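PDB 3KHY: propionate kinase from Francisella tularensis subsp. tularensis, which probably catalyses the reversible, magnesium-dependent transfer of a phosphate group from ATP to acetate or propionate, giving the acyl phosphate and ADP. Local coordinates for residues A[231-236]-A[259-264]; A[172-177]-A[204-209]; A[84-89]-A[119-124]; A[94-99]-A[138-143]. All blocks are in the same frame, centred on the assembly; numbering follows the deposited sequence.

Contact 1. Residues A[231-236]-A[259-264]; sequences GTRSGC and MLNKQS
Thr232 and Ser264 meet through their backbones: Ser264 N donates to Thr232 O at 2.9 Å, with an N-H...O angle of 140° and the donor standing above the carbonyl plane. The Thr232 side chain bonds to the same turn. With OG1 between its own backbone N and carbonyl carbon (chi1 72°), the hydroxyl gives its proton to Asn261 O, 2.9 Å away. A third bond, from Ser234 N to Leu260 O at 3.0 Å, lies in the carbonyl plane. The carbonyls of Leu260 and Asn261, at the last turn of helix 253-262, are thus both taken by the loop 231-236. In this acetokinase-family protein of the actin-like ATPase superfamily, the loop that takes up these helix-end carbonyls also carries Arg233, a predicted transition-state stabiliser. Met259 O is satisfied within the turn: Gln263 N and Ser264 OG reach it from opposite faces of its plane, the hydroxyl at 2.7 Å. Ser234 OG donates to Gly235 O and also touches Leu260 CD2 at 3.5 Å. Arg233 brings its aliphatic part, not its charge, to the helix: CG lies 3.4 Å from Asn261 O, and its CA makes a CA-H...O contact with Leu260 O. Beyond CG the chain bends at chi3 (-110°), and NH1 bonds to Pro224 O. Leu260 also packs on Pro239 of the second subunit, and Ser264 on Ala157 of that subunit.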
loop_
_atom_site.group_PDB
_atom_site.type_symbol
_atom_site.label_atom_id
_atom_site.label_comp_id
_atom_site.label_asym_id
_atom_site.label_seq_id
_atom_site.Cartn_x
_atom_site.Cartn_y
_atom_site.Cartn_z
ATOM N N GLY A 231 -4.758 -3.154 15.811
ATOM C CA GLY A 231 -5.098 -4.199 16.769
ATOM C C GLY A 231 -5.685 -5.438 16.114
ATOM O O GLY A 231 -5.238 -6.557 16.360
ATOM N N THR A 232 -6.695 -5.243 15.272
ATOM C CA THR A 232 -7.313 -6.366 14.572
ATOM C C THR A 232 -7.432 -6.178 13.051
ATOM O O THR A 232 -7.957 -7.059 12.366
ATOM C CB THR A 232 -8.710 -6.692 15.149
ATOM O OG1 THR A 232 -9.646 -5.673 14.771
ATOM C CG2 THR A 232 -8.648 -6.791 16.679
ATOM N N ARG A 233 -6.948 -5.045 12.534
ATOM C CA ARG A 233 -6.984 -4.761 11.093
ATOM C C ARG A 233 -5.624 -4.952 10.425
ATOM O O ARG A 233 -4.596 -4.547 10.965
ATOM C CB ARG A 233 -7.463 -3.329 10.834
ATOM C CG ARG A 233 -8.915 -3.077 11.206
ATOM C CD ARG A 233 -9.232 -1.603 11.185
ATOM N NE ARG A 233 -9.445 -1.084 12.532
ATOM C CZ ARG A 233 -9.656 0.198 12.817
ATOM N NH1 ARG A 233 -9.681 1.100 11.848
ATOM N NH2 ARG A 233 -9.841 0.576 14.074
ATOM N N SER A 234 -5.640 -5.525 9.223
ATOM C CA SER A 234 -4.432 -5.865 8.483
ATOM C C SER A 234 -3.614 -4.668 8.002
ATOM O O SER A 234 -2.390 -4.754 7.877
ATOM C CB SER A 234 -4.818 -6.687 7.254
ATOM O OG SER A 234 -5.573 -5.896 6.341
ATOM N N GLY A 235 -4.289 -3.561 7.714
ATOM C CA GLY A 235 -3.659 -2.474 6.982
ATOM C C GLY A 235 -3.309 -2.947 5.577
ATOM O O GLY A 235 -3.960 -3.851 5.049
ATOM N N CYS A 236 -2.286 -2.336 4.981
ATOM C CA CYS A 236 -1.845 -2.649 3.618
ATOM C C CYS A 236 -1.743 -4.137 3.329
ATOM O O CYS A 236 -1.135 -4.882 4.097
ATOM C CB CYS A 236 -0.466 -2.042 3.367
ATOM S SG CYS A 236 -0.479 -0.250 3.250
HETATM N N MSE A 259 -12.403 -10.962 8.035
HETATM C CA MSE A 259 -11.113 -11.476 8.497
HETATM C C MSE A 259 -10.064 -10.366 8.562
HETATM O O MSE A 259 -9.298 -10.271 9.533
HETATM C CB MSE A 259 -10.628 -12.608 7.585
HETATM C CG MSE A 259 -9.264 -13.168 7.957
HETATM SE SE MSE A 259 -7.800 -12.224 7.058
HETATM C CE MSE A 259 -8.240 -12.747 5.217
ATOM N N LEU A 260 -10.025 -9.524 7.532
ATOM C CA LEU A 260 -9.030 -8.451 7.482
ATOM C C LEU A 260 -9.305 -7.358 8.507
ATOM O O LEU A 260 -8.388 -6.679 8.952
ATOM C CB LEU A 260 -8.973 -7.835 6.086
ATOM C CG LEU A 260 -8.409 -8.695 4.953
ATOM C CD1 LEU A 260 -8.680 -8.025 3.617
ATOM C CD2 LEU A 260 -6.891 -8.907 5.139
ATOM N N ASN A 261 -10.575 -7.194 8.865
ATOM C CA ASN A 261 -11.002 -6.146 9.795
ATOM C C ASN A 261 -11.006 -6.564 11.267
ATOM O O ASN A 261 -10.816 -5.732 12.154
ATOM C CB ASN A 261 -12.409 -5.673 9.423
ATOM C CG ASN A 261 -12.400 -4.383 8.648
ATOM O OD1 ASN A 261 -12.052 -3.331 9.184
ATOM N ND2 ASN A 261 -12.784 -4.451 7.378
ATOM N N LYS A 262 -11.230 -7.849 11.514
ATOM C CA LYS A 262 -11.527 -8.336 12.862
ATOM C C LYS A 262 -10.623 -9.468 13.353
ATOM O O LYS A 262 -10.600 -9.764 14.548
ATOM C CB LYS A 262 -12.992 -8.801 12.957
ATOM C CG LYS A 262 -14.019 -7.693 12.745
ATOM C CD LYS A 262 -13.983 -6.701 13.892
ATOM C CE LYS A 262 -14.946 -5.544 13.665
ATOM N NZ LYS A 262 -14.769 -4.489 14.710
ATOM N N GLN A 263 -9.892 -10.117 12.451
ATOM C CA GLN A 263 -9.036 -11.230 12.880
ATOM C C GLN A 263 -7.557 -11.045 12.493
ATOM O O GLN A 263 -6.748 -11.967 12.604
ATOM C CB GLN A 263 -9.566 -12.557 12.321
ATOM C CG GLN A 263 -11.011 -12.904 12.738
ATOM C CD GLN A 263 -11.181 -13.110 14.248
ATOM O OE1 GLN A 263 -10.272 -13.584 14.938
ATOM N NE2 GLN A 263 -12.357 -12.760 14.759
ATOM N N SER A 264 -7.211 -9.851 12.034
ATOM C CA SER A 264 -5.879 -9.605 11.499
ATOM C C SER A 264 -5.093 -8.658 12.410
ATOM O O SER A 264 -5.313 -8.647 13.613
ATOM C CB SER A 264 -5.990 -9.065 10.062
ATOM O OG SER A 264 -6.629 -10.037 9.241
#

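Contact 2. Residues A[172-177]-A[204-209]; sequences GAHGTS and GCSITA
His174 and Ser206 share the one hydrogen bond between these segments, His174 ND1 to Ser206 OG at 2.9 Å, with an angle of 152° at the hydrogen; either atom could be the donor. Ser206 OG lies near the imidazole plane, at the ring edge, and is also bonded to His178 NE2, so the hydroxyl ties the N-cap histidine and a histidine of helix 175-188 to the strand. It sits between the backbone N and carbonyl carbon of its own residue (chi1 74°), a setting that brings it to ND1.

Van der Waals contacts continue along the same edge. His174 CE1 approaches Gly204 O to 3.4 Å, and Cys205 N lies 3.7 Å from the same carbon, near the ring plane. The start of strand 205-211 therefore runs past the rim of the imidazole. Stacking is supplied from outside, by the ring of His200. Together, the serine at one edge and the neighbouring histidine ring should limit rotation of the imidazole.

In backbone terms, His174 holds the N-cap position of helix 175-188 and has a positive phi of 53°, while its side chain points to the strand. The carbonyl of Ala173, just before it, is bonded to His146 NE2. The pairing belongs to the predicted catalytic centre of an acetokinase, where His174 would stabilise the transition state beside Gly204, one of the residues predicted to bind ATP.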
loop_
_atom_site.group_PDB
_atom_site.type_symbol
_atom_site.label_atom_id
_atom_site.label_comp_id
_atom_site.label_asym_id
_atom_site.label_seq_id
_atom_site.Cartn_x
_atom_site.Cartn_y
_atom_site.Cartn_z
ATOM N N GLY A 172 -8.921 8.505 3.842
ATOM C CA GLY A 172 -8.253 8.520 5.134
ATOM C C GLY A 172 -9.253 8.611 6.275
ATOM O O GLY A 172 -10.467 8.613 6.038
ATOM N N ALA A 173 -8.751 8.651 7.511
ATOM C CA ALA A 173 -9.596 8.881 8.684
ATOM C C ALA A 173 -8.733 9.363 9.851
ATOM O O ALA A 173 -7.607 9.816 9.628
ATOM C CB ALA A 173 -10.413 7.615 9.045
ATOM N N HIS A 174 -9.232 9.247 11.084
ATOM C CA HIS A 174 -8.593 9.897 12.232
ATOM C C HIS A 174 -8.381 11.391 11.973
ATOM O O HIS A 174 -7.530 12.019 12.603
ATOM C CB HIS A 174 -7.230 9.263 12.548
ATOM C CG HIS A 174 -7.318 7.936 13.239
ATOM N ND1 HIS A 174 -6.321 6.988 13.148
ATOM C CD2 HIS A 174 -8.272 7.406 14.042
ATOM C CE1 HIS A 174 -6.661 5.927 13.859
ATOM N NE2 HIS A 174 -7.840 6.154 14.413
ATOM N N GLY A 175 -9.141 11.954 11.043
ATOM C CA GLY A 175 -8.929 13.336 10.631
ATOM C C GLY A 175 -9.005 14.340 11.768
ATOM O O GLY A 175 -8.234 15.294 11.814
ATOM N N THR A 176 -9.928 14.123 12.698
ATOM C CA THR A 176 -10.105 15.050 13.811
ATOM C C THR A 176 -8.905 14.998 14.765
ATOM O O THR A 176 -8.516 16.011 15.330
ATOM C CB THR A 176 -11.439 14.777 14.535
ATOM O OG1 THR A 176 -12.517 15.005 13.611
ATOM C CG2 THR A 176 -11.607 15.692 15.734
ATOM N N SER A 177 -8.292 13.824 14.916
ATOM C CA SER A 177 -7.106 13.709 15.759
ATOM C C SER A 177 -5.879 14.318 15.059
ATOM O O SER A 177 -5.114 15.056 15.672
ATOM C CB SER A 177 -6.866 12.251 16.147
ATOM O OG SER A 177 -5.622 12.095 16.820
ATOM N N GLY A 204 -7.115 1.767 16.354
ATOM C CA GLY A 204 -6.851 2.038 14.950
ATOM C C GLY A 204 -5.556 2.840 14.871
ATOM O O GLY A 204 -5.212 3.548 15.819
ATOM N N CYS A 205 -4.829 2.713 13.762
ATOM C CA CYS A 205 -3.552 3.412 13.580
ATOM C C CYS A 205 -3.501 4.039 12.201
ATOM O O CYS A 205 -3.806 3.385 11.205
ATOM C CB CYS A 205 -2.363 2.436 13.717
ATOM S SG CYS A 205 -2.190 1.674 15.353
ATOM N N SER A 206 -3.117 5.309 12.141
ATOM C CA SER A 206 -2.912 5.962 10.854
ATOM C C SER A 206 -1.822 7.023 10.976
ATOM O O SER A 206 -1.520 7.509 12.075
ATOM C CB SER A 206 -4.201 6.603 10.360
ATOM O OG SER A 206 -4.460 7.776 11.101
ATOM N N ILE A 207 -1.225 7.375 9.847
ATOM C CA ILE A 207 -0.148 8.352 9.848
ATOM C C ILE A 207 -0.402 9.386 8.746
ATOM O O ILE A 207 -0.912 9.062 7.674
ATOM C CB ILE A 207 1.214 7.647 9.705
ATOM C CG1 ILE A 207 2.358 8.662 9.737
ATOM C CG2 ILE A 207 1.273 6.785 8.418
ATOM C CD1 ILE A 207 3.699 7.972 9.880
ATOM N N THR A 208 -0.098 10.641 9.029
ATOM C CA THR A 208 -0.464 11.712 8.114
ATOM C C THR A 208 0.694 12.663 7.903
ATOM O O THR A 208 1.408 12.993 8.851
ATOM C CB THR A 208 -1.665 12.491 8.657
ATOM O OG1 THR A 208 -2.798 11.610 8.719
ATOM C CG2 THR A 208 -1.995 13.695 7.767
ATOM N N ALA A 209 0.881 13.088 6.654
ATOM C CA ALA A 209 1.852 14.127 6.340
ATOM C C ALA A 209 1.128 15.470 6.298
ATOM O O ALA A 209 0.251 15.689 5.460
ATOM C CB ALA A 209 2.534 13.844 4.982
#

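Contact 3. Residues A[84-89]-A[119-124]; sequences HRVVHG and PAHIEG
His121 lays its imidazole over the backbone of strand 79-86, with Val86 CA 3.8 Å from the ring centroid and 22° off its normal, a CH-pi contact. Helix 118-131 covers one side of the large mixed sheet here, its short segment running nearly antiparallel to strand 84-86 at 161°, as in the alpha/beta layering of the actin-like ATPase fold. Arg85 O lies over the same face of the ring as Val86 CA, offset toward the rim near ND1. The carbonyl is badly placed for a direct bond to that nitrogen, and water 2 bridges them instead, donating to Arg85 O at 2.8 Å and lying 3.0 Å from His121 ND1.

A second water serves His84, one residue before Arg85: water 1 donates to His121 O and lies 2.6 Å from His84 ND1. Each histidine is therefore linked by one water to the opposite backbone. Arg85, predicted to bind substrate, contributes its carbonyl to this side while its guanidinium turns away to salt bridges with Glu372 and Asp142; the helix thus packs on the backbone that carries the arginine.

Val87 closes the far end of the ring, its side chain crossing that of His121 at about a right angle. Its chi1 of -59° puts CG1 beside the backbone N and CG2 between N and the carbonyl carbon, and both methyls reach the ring: CG1 lies 3.4 Å and CG2 3.6 Å from His121 NE2.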
loop_
_atom_site.group_PDB
_atom_site.type_symbol
_atom_site.label_atom_id
_atom_site.label_comp_id
_atom_site.label_asym_id
_atom_site.label_seq_id
_atom_site.Cartn_x
_atom_site.Cartn_y
_atom_site.Cartn_z
ATOM N N HIS A 84 -21.555 16.247 16.784
ATOM C CA HIS A 84 -21.619 14.831 16.446
ATOM C C HIS A 84 -20.407 14.422 15.645
ATOM O O HIS A 84 -20.081 15.052 14.637
ATOM C CB HIS A 84 -22.848 14.536 15.582
ATOM C CG HIS A 84 -24.153 14.819 16.261
ATOM N ND1 HIS A 84 -24.882 13.845 16.904
ATOM C CD2 HIS A 84 -24.862 15.966 16.388
ATOM C CE1 HIS A 84 -25.985 14.377 17.399
ATOM N NE2 HIS A 84 -25.995 15.665 17.106
ATOM N N ARG A 85 -19.744 13.358 16.082
ATOM C CA ARG A 85 -18.747 12.714 15.246
ATOM C C ARG A 85 -19.471 12.031 14.101
ATOM O O ARG A 85 -20.500 11.382 14.310
ATOM C CB ARG A 85 -17.969 11.670 16.052
ATOM C CG ARG A 85 -16.786 11.066 15.302
ATOM C CD ARG A 85 -15.983 10.142 16.227
ATOM N NE ARG A 85 -14.645 9.898 15.706
ATOM C CZ ARG A 85 -13.532 10.344 16.282
ATOM N NH1 ARG A 85 -13.597 11.039 17.413
ATOM N NH2 ARG A 85 -12.351 10.081 15.740
ATOM N N VAL A 86 -18.955 12.208 12.888
ATOM C CA VAL A 86 -19.415 11.457 11.738
ATOM C C VAL A 86 -18.189 10.849 11.071
ATOM O O VAL A 86 -17.267 11.567 10.697
ATOM C CB VAL A 86 -20.183 12.352 10.748
ATOM C CG1 VAL A 86 -20.510 11.584 9.475
ATOM C CG2 VAL A 86 -21.463 12.875 11.404
ATOM N N VAL A 87 -18.171 9.529 10.928
ATOM C CA VAL A 87 -16.972 8.846 10.449
ATOM C C VAL A 87 -16.640 9.129 8.985
ATOM O O VAL A 87 -15.466 9.220 8.627
ATOM C CB VAL A 87 -17.026 7.317 10.733
ATOM C CG1 VAL A 87 -17.180 7.064 12.238
ATOM C CG2 VAL A 87 -18.170 6.665 9.978
ATOM N N HIS A 88 -17.644 9.296 8.126
ATOM C CA HIS A 88 -17.343 9.479 6.705
ATOM C C HIS A 88 -18.201 10.534 6.009
ATOM O O HIS A 88 -19.419 10.392 5.932
ATOM C CB HIS A 88 -17.442 8.145 5.962
ATOM C CG HIS A 88 -16.483 8.015 4.822
ATOM N ND1 HIS A 88 -16.441 8.911 3.780
ATOM C CD2 HIS A 88 -15.530 7.087 4.559
ATOM C CE1 HIS A 88 -15.511 8.542 2.917
ATOM N NE2 HIS A 88 -14.943 7.435 3.367
ATOM N N GLY A 89 -17.551 11.583 5.496
ATOM C CA GLY A 89 -18.232 12.657 4.776
ATOM C C GLY A 89 -17.925 12.734 3.285
ATOM O O GLY A 89 -18.242 13.734 2.622
ATOM N N PRO A 119 -25.644 5.665 9.152
ATOM C CA PRO A 119 -27.052 5.599 9.572
ATOM C C PRO A 119 -27.231 5.875 11.064
ATOM O O PRO A 119 -28.131 6.628 11.431
ATOM C CB PRO A 119 -27.447 4.155 9.248
ATOM C CG PRO A 119 -26.539 3.763 8.134
ATOM C CD PRO A 119 -25.229 4.455 8.419
ATOM N N ALA A 120 -26.394 5.272 11.906
ATOM C CA ALA A 120 -26.471 5.497 13.350
ATOM C C ALA A 120 -26.154 6.952 13.716
ATOM O O ALA A 120 -26.769 7.516 14.621
ATOM C CB ALA A 120 -25.552 4.542 14.096
ATOM N N HIS A 121 -25.195 7.557 13.013
ATOM C CA HIS A 121 -24.922 8.982 13.176
ATOM C C HIS A 121 -26.186 9.803 12.887
ATOM O O HIS A 121 -26.537 10.706 13.638
ATOM C CB HIS A 121 -23.827 9.449 12.213
ATOM C CG HIS A 121 -22.473 8.853 12.461
ATOM N ND1 HIS A 121 -21.983 8.591 13.723
ATOM C CD2 HIS A 121 -21.482 8.518 11.598
ATOM C CE1 HIS A 121 -20.759 8.097 13.624
ATOM N NE2 HIS A 121 -20.433 8.045 12.344
ATOM N N ILE A 122 -26.849 9.505 11.773
ATOM C CA ILE A 122 -28.050 10.239 11.391
ATOM C C ILE A 122 -29.162 10.061 12.426
ATOM O O ILE A 122 -29.761 11.037 12.877
ATOM C CB ILE A 122 -28.526 9.828 9.988
ATOM C CG1 ILE A 122 -27.581 10.414 8.938
ATOM C CG2 ILE A 122 -29.959 10.286 9.743
ATOM C CD1 ILE A 122 -27.791 9.856 7.547
ATOM N N GLU A 123 -29.414 8.820 12.823
ATOM C CA GLU A 123 -30.435 8.539 13.835
ATOM C C GLU A 123 -30.176 9.277 15.138
ATOM O O GLU A 123 -31.104 9.801 15.753
ATOM C CB GLU A 123 -30.544 7.038 14.095
ATOM C CG GLU A 123 -31.295 6.299 13.001
ATOM C CD GLU A 123 -30.766 4.900 12.778
ATOM O OE1 GLU A 123 -30.028 4.398 13.657
ATOM O OE2 GLU A 123 -31.083 4.307 11.722
ATOM N N GLY A 124 -28.915 9.308 15.557
ATOM C CA GLY A 124 -28.530 10.009 16.766
ATOM C C GLY A 124 -28.873 11.481 16.663
ATOM O O GLY A 124 -29.365 12.092 17.610
HETATM O O HOH W 1 -24.806 11.342 16.075
HETATM O O HOH W 2 -22.434 10.395 16.086
#

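Contact 4. Residues A[94-99]-A[138-143]; sequences SKSVLI and VAVFDT
Val97 faces Ala139 as a hydrogen-bonded antiparallel pair, and its methyl CG2 projects past the small alanine to meet the rim of Phe141. That methyl lies in the plane of the phenyl ring, 3.9 Å from Phe141 CE2, so the ring presents its edge; Phe93 stacks on it from outside the two segments. The low relief at Ala139 is also used by Ile99, which swings its CD1 to within 3.8 Å of Ala139 CB. Two larger residues, Val97 and Ile99, thus converge on one short side chain.

On the other face of the sheet, Leu98 CD2 and Val138 CG2 touch at 3.8 Å in a non-hydrogen-bonded pair. Further along, Ser96 OG rests against Val140 CG2 at 3.5 Å, its torsion (chi1 -58°) setting it beside its own backbone N. The hydroxyl bonds to Glu379 and accepts from water 3, which in turn accepts from Phe141 N at 2.9 Å.

Strand 97-98, an outermost strand of the mixed sheet within this chain, is joined to strand 137-141 by Ala139 N to Val97 O at 2.9 Å and by the longer bond from Val97 N to Ala139 O; Ile99 continues the pairing with Gln137. Lys95 O meets the Phe141 edge and is buried without a polar partner. Backbone bonds, a water and apolar contacts of Val97, Leu98 and Ile99 therefore together fix this edge to the strand that runs on into Asp142, the predicted proton donor/acceptor.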
loop_
_atom_site.group_PDB
_atom_site.type_symbol
_atom_site.label_atom_id
_atom_site.label_comp_id
_atom_site.label_asym_id
_atom_site.label_seq_id
_atom_site.Cartn_x
_atom_site.Cartn_y
_atom_site.Cartn_z
ATOM N N SER A 94 -15.431 19.166 3.588
ATOM C CA SER A 94 -14.025 19.457 3.836
ATOM C C SER A 94 -13.876 20.244 5.131
ATOM O O SER A 94 -12.780 20.681 5.477
ATOM C CB SER A 94 -13.448 20.259 2.670
ATOM O OG SER A 94 -14.125 21.497 2.559
ATOM N N LYS A 95 -14.986 20.428 5.840
ATOM C CA LYS A 95 -14.974 21.107 7.126
ATOM C C LYS A 95 -16.252 20.769 7.873
ATOM O O LYS A 95 -17.167 20.173 7.307
ATOM C CB LYS A 95 -14.895 22.617 6.915
ATOM C CG LYS A 95 -16.027 23.144 6.062
ATOM C CD LYS A 95 -15.953 24.648 5.848
ATOM C CE LYS A 95 -17.064 25.105 4.918
ATOM N NZ LYS A 95 -16.921 26.533 4.521
ATOM N N SER A 96 -16.317 21.148 9.144
ATOM C CA SER A 96 -17.497 20.890 9.957
ATOM C C SER A 96 -18.657 21.757 9.474
ATOM O O SER A 96 -18.435 22.804 8.874
ATOM C CB SER A 96 -17.185 21.161 11.430
ATOM O OG SER A 96 -16.087 20.349 11.855
ATOM N N VAL A 97 -19.888 21.320 9.724
ATOM C CA VAL A 97 -21.064 22.039 9.231
ATOM C C VAL A 97 -22.230 21.953 10.200
ATOM O O VAL A 97 -22.429 20.938 10.876
ATOM C CB VAL A 97 -21.570 21.480 7.878
ATOM C CG1 VAL A 97 -20.526 21.660 6.795
ATOM C CG2 VAL A 97 -21.969 20.009 8.028
ATOM N N LEU A 98 -23.004 23.029 10.265
ATOM C CA LEU A 98 -24.246 23.011 11.020
ATOM C C LEU A 98 -25.180 21.985 10.406
ATOM O O LEU A 98 -25.227 21.831 9.189
ATOM C CB LEU A 98 -24.901 24.388 11.005
ATOM C CG LEU A 98 -24.194 25.440 11.858
ATOM C CD1 LEU A 98 -24.458 26.841 11.312
ATOM C CD2 LEU A 98 -24.628 25.319 13.319
ATOM N N ILE A 99 -25.912 21.278 11.255
ATOM C CA ILE A 99 -26.875 20.288 10.806
ATOM C C ILE A 99 -28.148 20.964 10.335
ATOM O O ILE A 99 -28.793 21.674 11.099
ATOM C CB ILE A 99 -27.276 19.333 11.948
ATOM C CG1 ILE A 99 -26.131 18.376 12.275
ATOM C CG2 ILE A 99 -28.533 18.556 11.567
ATOM C CD1 ILE A 99 -25.781 17.458 11.140
ATOM N N VAL A 138 -23.918 20.345 15.165
ATOM C CA VAL A 138 -22.812 20.393 14.214
ATOM C C VAL A 138 -22.270 18.985 13.962
ATOM O O VAL A 138 -22.181 18.175 14.887
ATOM C CB VAL A 138 -21.675 21.303 14.733
ATOM C CG1 VAL A 138 -20.378 21.068 13.953
ATOM C CG2 VAL A 138 -22.091 22.768 14.662
ATOM N N ALA A 139 -21.932 18.698 12.702
ATOM C CA ALA A 139 -21.302 17.431 12.330
ATOM C C ALA A 139 -19.808 17.649 12.052
ATOM O O ALA A 139 -19.434 18.573 11.323
ATOM C CB ALA A 139 -21.980 16.847 11.113
ATOM N N VAL A 140 -18.968 16.807 12.650
ATOM C CA VAL A 140 -17.521 16.885 12.483
ATOM C C VAL A 140 -17.038 15.546 11.921
ATOM O O VAL A 140 -17.188 14.506 12.572
ATOM C CB VAL A 140 -16.831 17.153 13.831
ATOM C CG1 VAL A 140 -15.318 17.260 13.653
ATOM C CG2 VAL A 140 -17.398 18.425 14.490
ATOM N N PHE A 141 -16.452 15.580 10.727
ATOM C CA PHE A 141 -16.172 14.368 9.952
ATOM C C PHE A 141 -14.725 13.891 10.088
ATOM O O PHE A 141 -13.798 14.689 9.959
ATOM C CB PHE A 141 -16.482 14.624 8.472
ATOM C CG PHE A 141 -17.841 15.214 8.235
ATOM C CD1 PHE A 141 -18.937 14.393 8.019
ATOM C CD2 PHE A 141 -18.028 16.589 8.258
ATOM C CE1 PHE A 141 -20.207 14.938 7.817
ATOM C CE2 PHE A 141 -19.286 17.141 8.058
ATOM C CZ PHE A 141 -20.378 16.312 7.836
ATOM N N ASP A 142 -14.541 12.589 10.323
ATOM C CA ASP A 142 -13.204 11.996 10.447
ATOM C C ASP A 142 -12.430 12.102 9.139
ATOM O O ASP A 142 -11.215 11.909 9.113
ATOM C CB ASP A 142 -13.289 10.512 10.820
ATOM C CG ASP A 142 -13.864 10.276 12.210
ATOM O OD1 ASP A 142 -13.921 11.224 13.023
ATOM O OD2 ASP A 142 -14.262 9.126 12.488
ATOM N N THR A 143 -13.141 12.380 8.051
ATOM C CA THR A 143 -12.526 12.436 6.725
ATOM C C THR A 143 -12.221 13.864 6.260
ATOM O O THR A 143 -11.440 14.058 5.331
ATOM C CB THR A 143 -13.423 11.765 5.670
ATOM O OG1 THR A 143 -14.759 12.267 5.810
ATOM C CG2 THR A 143 -13.434 10.237 5.842
HETATM O O HOH W 3 -15.237 18.167 10.015
#

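How the contacts relate
Contacts 3 and 4 share one sheet: strand 79-86, covered by the helix of contact 3, is hydrogen-bonded to strand 137-141 of contact 4, and their centres lie about 10 Å apart. Contact 2 belongs to the other sheet, yet Gly175 N probably bonds to Asp142 O of contact 4, bringing two predicted catalytic regions together. Contact 1, partly buried and packed on the second subunit, touches contact 2 where Arg233 packs on Gly204. Contacts 2 and 3 are buried and centre on histidines, one gripped directly by serine, the other through waters. Contacts 1 and 4, partly buried, depend more on backbone bonds, polar at a helix end and mixed with apolar packing at a sheet edge.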